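Local coordinates for protein N-acetylglucosaminidase (Paenibacillus barengoltzii, PDB 6INX) that probably hydrolyses internal N-acetylglucosaminide linkages of glycans, as a retaining glycoside hydrolase of family 18, at residues L132-M137 with A171-Y176; T266-E271 with I298-E303. One frame throughout, in Å; residues are numbered along the deposited sequence.

Contact 1: L132-M137 with A171-Y176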
loop_
_atom_site.group_PDB
_atom_site.type_symbol
_atom_site.label_atom_id
_atom_site.label_comp_id
_atom_site.label_asym_id
_atom_site.label_seq_id
_atom_site.Cartn_x
_atom_site.Cartn_y
_atom_site.Cartn_z
ATOM N N LEU A 132 0.280 -14.757 22.873
ATOM C CA LEU A 132 0.694 -15.249 24.187
ATOM C C LEU A 132 0.841 -14.110 25.187
ATOM O O LEU A 132 0.480 -14.253 26.363
ATOM C CB LEU A 132 2.017 -16.006 24.076
ATOM C CG LEU A 132 2.043 -17.203 23.131
ATOM C CD1 LEU A 132 3.450 -17.778 23.042
ATOM C CD2 LEU A 132 1.031 -18.256 23.574
ATOM N N LEU A 133 1.403 -12.981 24.749
ATOM C CA LEU A 133 1.550 -11.833 25.640
ATOM C C LEU A 133 0.195 -11.351 26.155
ATOM O O LEU A 133 0.020 -11.119 27.360
ATOM C CB LEU A 133 2.291 -10.709 24.906
ATOM C CG LEU A 133 2.351 -9.354 25.625
ATOM C CD1 LEU A 133 3.182 -9.472 26.901
ATOM C CD2 LEU A 133 2.880 -8.220 24.726
ATOM N N LEU A 134 -0.767 -11.150 25.243
ATOM C CA LEU A 134 -2.072 -10.646 25.654
ATOM C C LEU A 134 -2.811 -11.652 26.523
ATOM O O LEU A 134 -3.513 -11.265 27.460
ATOM C CB LEU A 134 -2.903 -10.281 24.420
ATOM C CG LEU A 134 -2.368 -9.086 23.630
ATOM C CD1 LEU A 134 -3.114 -8.938 22.310
ATOM C CD2 LEU A 134 -2.495 -7.828 24.455
ATOM N N ARG A 135 -2.688 -12.944 26.211
ATOM C CA ARG A 135 -3.307 -13.963 27.053
ATOM C C ARG A 135 -2.761 -13.885 28.473
ATOM O O ARG A 135 -3.519 -13.903 29.449
ATOM C CB ARG A 135 -3.048 -15.351 26.463
ATOM C CG ARG A 135 -3.664 -16.478 27.294
ATOM C CD ARG A 135 -3.294 -17.870 26.794
ATOM N NE ARG A 135 -3.406 -17.996 25.349
ATOM C CZ ARG A 135 -3.350 -19.153 24.697
ATOM N NH1 ARG A 135 -3.188 -20.284 25.373
ATOM N NH2 ARG A 135 -3.456 -19.178 23.375
ATOM N N THR A 136 -1.436 -13.760 28.603
ATOM C CA THR A 136 -0.815 -13.729 29.924
ATOM C C THR A 136 -1.202 -12.464 30.682
ATOM O O THR A 136 -1.455 -12.500 31.893
ATOM C CB THR A 136 0.704 -13.792 29.750
ATOM O OG1 THR A 136 1.041 -14.988 29.040
ATOM C CG2 THR A 136 1.413 -13.795 31.091
ATOM N N MET A 137 -1.259 -11.333 29.982
ATOM C CA MET A 137 -1.658 -10.091 30.625
ATOM C C MET A 137 -3.121 -10.139 31.056
ATOM O O MET A 137 -3.466 -9.681 32.152
ATOM C CB MET A 137 -1.418 -8.927 29.667
ATOM C CG MET A 137 0.068 -8.644 29.379
ATOM S SD MET A 137 0.313 -7.192 28.319
ATOM C CE MET A 137 -0.471 -5.953 29.369
ATOM N N ALA A 171 -8.099 -13.426 15.300
ATOM C CA ALA A 171 -9.192 -14.249 15.809
ATOM C C ALA A 171 -8.888 -14.761 17.209
ATOM O O ALA A 171 -9.804 -14.941 18.018
ATOM C CB ALA A 171 -9.446 -15.421 14.862
ATOM N N GLU A 172 -7.608 -14.996 17.509
ATOM C CA GLU A 172 -7.203 -15.391 18.855
ATOM C C GLU A 172 -7.035 -14.172 19.756
ATOM O O GLU A 172 -7.498 -14.162 20.900
ATOM C CB GLU A 172 -5.888 -16.167 18.786
ATOM C CG GLU A 172 -5.952 -17.459 17.986
ATOM C CD GLU A 172 -6.958 -18.443 18.550
ATOM O OE1 GLU A 172 -7.778 -18.969 17.767
ATOM O OE2 GLU A 172 -6.937 -18.681 19.775
ATOM N N VAL A 173 -6.354 -13.144 19.246
ATOM C CA VAL A 173 -6.092 -11.922 20.008
ATOM C C VAL A 173 -7.379 -11.356 20.608
ATOM O O VAL A 173 -7.423 -10.964 21.784
ATOM C CB VAL A 173 -5.402 -10.895 19.092
ATOM C CG1 VAL A 173 -5.500 -9.487 19.659
ATOM C CG2 VAL A 173 -3.944 -11.303 18.821
ATOM N N GLN A 174 -8.447 -11.298 19.805
ATOM C CA GLN A 174 -9.650 -10.587 20.236
ATOM C C GLN A 174 -10.268 -11.204 21.482
ATOM O O GLN A 174 -10.929 -10.500 22.257
ATOM C CB GLN A 174 -10.676 -10.510 19.100
ATOM C CG GLN A 174 -11.184 -11.865 18.624
ATOM C CD GLN A 174 -12.348 -12.396 19.450
ATOM O OE1 GLN A 174 -13.013 -11.648 20.162
ATOM N NE2 GLN A 174 -12.586 -13.701 19.361
ATOM N N ARG A 175 -10.060 -12.508 21.695
ATOM C CA ARG A 175 -10.698 -13.200 22.811
ATOM C C ARG A 175 -10.275 -12.625 24.159
ATOM O O ARG A 175 -11.037 -12.693 25.130
ATOM C CB ARG A 175 -10.379 -14.696 22.710
ATOM C CG ARG A 175 -9.953 -15.375 23.987
ATOM C CD ARG A 175 -9.502 -16.807 23.697
ATOM N NE ARG A 175 -8.988 -17.474 24.892
ATOM C CZ ARG A 175 -9.735 -18.197 25.723
ATOM N NH1 ARG A 175 -11.033 -18.351 25.492
ATOM N NH2 ARG A 175 -9.183 -18.769 26.786
ATOM N N TYR A 176 -9.087 -12.028 24.235
ATOM C CA TYR A 176 -8.552 -11.526 25.495
ATOM C C TYR A 176 -8.823 -10.048 25.719
ATOM O O TYR A 176 -8.450 -9.517 26.770
ATOM C CB TYR A 176 -7.045 -11.793 25.559
ATOM C CG TYR A 176 -6.761 -13.242 25.307
ATOM C CD1 TYR A 176 -7.159 -14.202 26.221
ATOM C CD2 TYR A 176 -6.153 -13.658 24.131
ATOM C CE1 TYR A 176 -6.928 -15.540 25.987
ATOM C CE2 TYR A 176 -5.917 -15.000 23.890
ATOM C CZ TYR A 176 -6.312 -15.931 24.823
ATOM O OH TYR A 176 -6.088 -17.268 24.585
#

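Contact 2: T266-E271 with I298-E303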
loop_
_atom_site.group_PDB
_atom_site.type_symbol
_atom_site.label_atom_id
_atom_site.label_comp_id
_atom_site.label_asym_id
_atom_site.label_seq_id
_atom_site.Cartn_x
_atom_site.Cartn_y
_atom_site.Cartn_z
ATOM N N THR A 266 -6.709 22.723 16.052
ATOM C CA THR A 266 -6.645 24.106 16.535
ATOM C C THR A 266 -6.038 25.027 15.484
ATOM O O THR A 266 -6.611 26.070 15.139
ATOM C CB THR A 266 -5.794 24.173 17.804
ATOM O OG1 THR A 266 -6.276 23.224 18.755
ATOM C CG2 THR A 266 -5.841 25.588 18.402
ATOM N N GLU A 267 -4.873 24.640 14.957
ATOM C CA GLU A 267 -4.157 25.468 13.994
ATOM C C GLU A 267 -4.851 25.482 12.637
ATOM O O GLU A 267 -4.836 26.505 11.944
ATOM C CB GLU A 267 -2.726 24.954 13.851
ATOM C CG GLU A 267 -1.813 25.410 14.961
ATOM C CD GLU A 267 -1.972 26.884 15.247
ATOM O OE1 GLU A 267 -2.502 27.237 16.325
ATOM O OE2 GLU A 267 -1.582 27.689 14.376
ATOM N N LEU A 268 -5.458 24.361 12.234
ATOM C CA LEU A 268 -6.214 24.341 10.983
ATOM C C LEU A 268 -7.371 25.329 11.036
ATOM O O LEU A 268 -7.602 26.094 10.088
ATOM C CB LEU A 268 -6.751 22.936 10.722
ATOM C CG LEU A 268 -5.751 21.857 10.327
ATOM C CD1 LEU A 268 -6.450 20.507 10.334
ATOM C CD2 LEU A 268 -5.144 22.154 8.961
ATOM N N ALA A 269 -8.127 25.310 12.136
ATOM C CA ALA A 269 -9.238 26.241 12.278
ATOM C C ALA A 269 -8.745 27.682 12.285
ATOM O O ALA A 269 -9.383 28.567 11.701
ATOM C CB ALA A 269 -10.018 25.921 13.559
ATOM N N ALA A 270 -7.595 27.931 12.910
ATOM C CA ALA A 270 -7.121 29.304 13.069
ATOM C C ALA A 270 -6.482 29.854 11.798
ATOM O O ALA A 270 -6.633 31.043 11.493
ATOM C CB ALA A 270 -6.124 29.384 14.223
ATOM N N GLU A 271 -5.771 29.016 11.043
ATOM C CA GLU A 271 -4.840 29.504 10.032
ATOM C C GLU A 271 -5.046 28.922 8.638
ATOM O O GLU A 271 -4.557 29.518 7.672
ATOM C CB GLU A 271 -3.391 29.245 10.491
ATOM C CG GLU A 271 -2.264 29.560 9.497
ATOM C CD GLU A 271 -1.799 31.004 9.565
ATOM O OE1 GLU A 271 -0.784 31.329 8.908
ATOM O OE2 GLU A 271 -2.449 31.809 10.268
ATOM N N ILE A 298 -3.416 19.147 2.522
ATOM C CA ILE A 298 -3.649 18.843 3.933
ATOM C C ILE A 298 -4.887 17.966 4.064
ATOM O O ILE A 298 -5.962 18.337 3.588
ATOM C CB ILE A 298 -3.828 20.133 4.757
ATOM C CG1 ILE A 298 -2.526 20.942 4.740
ATOM C CG2 ILE A 298 -4.263 19.807 6.181
ATOM C CD1 ILE A 298 -2.620 22.350 5.353
ATOM N N SER A 299 -4.736 16.815 4.722
ATOM C CA SER A 299 -5.834 15.891 4.978
ATOM C C SER A 299 -6.174 15.929 6.464
ATOM O O SER A 299 -5.275 15.906 7.304
ATOM C CB SER A 299 -5.386 14.465 4.637
ATOM O OG SER A 299 -6.288 13.527 5.172
ATOM N N TYR A 300 -7.467 15.932 6.801
ATOM C CA TYR A 300 -7.852 16.051 8.208
ATOM C C TYR A 300 -9.256 15.493 8.408
ATOM O O TYR A 300 -9.921 15.100 7.455
ATOM C CB TYR A 300 -7.718 17.510 8.685
ATOM C CG TYR A 300 -8.717 18.487 8.102
ATOM C CD1 TYR A 300 -8.707 18.801 6.751
ATOM C CD2 TYR A 300 -9.655 19.118 8.913
ATOM C CE1 TYR A 300 -9.611 19.705 6.213
ATOM C CE2 TYR A 300 -10.568 20.036 8.380
ATOM C CZ TYR A 300 -10.534 20.322 7.032
ATOM O OH TYR A 300 -11.434 21.229 6.495
ATOM N N ASP A 301 -9.683 15.453 9.679
ATOM C CA ASP A 301 -11.048 15.136 10.094
ATOM C C ASP A 301 -11.713 16.421 10.578
ATOM O O ASP A 301 -11.063 17.276 11.198
ATOM C CB ASP A 301 -11.025 14.175 11.305
ATOM C CG ASP A 301 -11.528 12.759 10.985
ATOM O OD1 ASP A 301 -12.188 12.535 9.947
ATOM O OD2 ASP A 301 -11.255 11.848 11.809
ATOM N N ASP A 302 -13.006 16.568 10.291
ATOM C CA ASP A 302 -13.739 17.696 10.865
ATOM C C ASP A 302 -15.076 17.234 11.429
ATOM O O ASP A 302 -15.324 16.031 11.521
ATOM C CB ASP A 302 -13.875 18.852 9.856
ATOM C CG ASP A 302 -14.755 18.517 8.657
ATOM O OD1 ASP A 302 -15.334 17.420 8.589
ATOM O OD2 ASP A 302 -14.878 19.380 7.765
ATOM N N GLU A 303 -15.952 18.171 11.813
ATOM C CA GLU A 303 -17.248 17.754 12.346
ATOM C C GLU A 303 -18.062 16.986 11.308
ATOM O O GLU A 303 -18.839 16.091 11.665
ATOM C CB GLU A 303 -18.033 18.969 12.855
ATOM C CG GLU A 303 -17.309 19.775 13.930
ATOM C CD GLU A 303 -16.510 20.940 13.366
ATOM O OE1 GLU A 303 -15.795 20.769 12.350
ATOM O OE2 GLU A 303 -16.605 22.042 13.936
#

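Contact 1: L132-M137 with A171-Y176
R135 lays CB over one face of the Y176 ring, 3.8 Å from the ring centroid and 16° off the normal, a CH-pi contact, while CG passes above the rim beside CE1 and CZ. R135 CG stands opposite the backbone N (chi1 180°), which carries the chain out along the ring toward its hydroxyl; a bend at chi3 then swings the guanidinium over Y176 OH. R135 NE comes within 2.9 Å of Y176 OH, but the hydroxyl lies over the guanidinium face and the angle is too poor for a hydrogen bond. The sound bond comes from R175, whose NE donates to Y176 OH at 2.9 Å nearly in its own guanidinium plane, while its CG covers the other ring face. Tyrosine suits this slot: its flat ring is held between two arginine chains and its hydroxyl takes an N-H. Deeper in, the methyls L134 CD1 and V173 CG1 meet at 3.6 Å. Both side chains also rest on I156 of strand 153-159, and L134 on L108 of strand 105-109, so branched aliphatics fill the layer beneath the arginines. Helix 126-148 and the short helix 170-173 thus pack side by side over parallel strands, as in the outer helical layer of a TIM barrel.

Contact 2: T266-E271 with I298-E303
D301 OD2 is gripped by K309 NZ in a salt bridge and by the backbone N of A235, while S305 OG bonds to OD1; an aspartate, short and with two acceptor oxygens, serves all three. The grip holds the chain just after Y300, where it leaves the antiparallel sheet that joins barrel strands 230-235 and 320-324, an inserted sheet and helix consistent with the alpha+beta insertion domain of many family 18 chitinases. D302 follows as the N-cap of helix 303-316, its carboxylate capping a backbone N of the first turn.

Against this sheet lies helix 265-272, where E271 N bonds to E267 O at 2.8 Å although the turn at 268-271 widens to a pi-type one. From the helix a single residue, L268, reaches the 298-303 segment. It points toward the sheet, where it also touches S238 and L291 of the neighbouring strands. L268 is buried, whereas E267 and E271 are exposed.

I298 on the strand and Y300 just past its end point toward the helix, S299 between them away from it. The backbone sets Y300 CB 3.6 Å from L268 CD1, and chi1 of 69°, with CG between the backbone N and the carbonyl carbon, turns the start of the ring beside the same methyl. That methyl is 3.8 Å from Y300 CG, approaching obliquely. Leucine's fork lets one side chain meet both residues, one with each methyl. I298 runs past L268 in the opposite direction and, as a beta-branched residue, suits its extended backbone; its branch methyl CG2 meets the other branch of the fork, L268 CD2, at 3.7 Å.

Contacts 1 and 2 lie on opposite sides of the chain's centre, their own centres about 19 and 18 Å from it and about 37 Å from each other, with their nearest atoms about 23 Å apart. They do not touch, and they follow one another along the chain: contact 1 belongs to the helical coat of the barrel, contact 2 to the domain inserted between its last two strands. Strand 105-109, under contact 1, carries part of the family 18 signature DxxDxDxE, whose glutamate is probably the catalytic acid. In some relatives the insertion domain deepens the substrate cleft; contact 2 joins the helix and sheet of that domain.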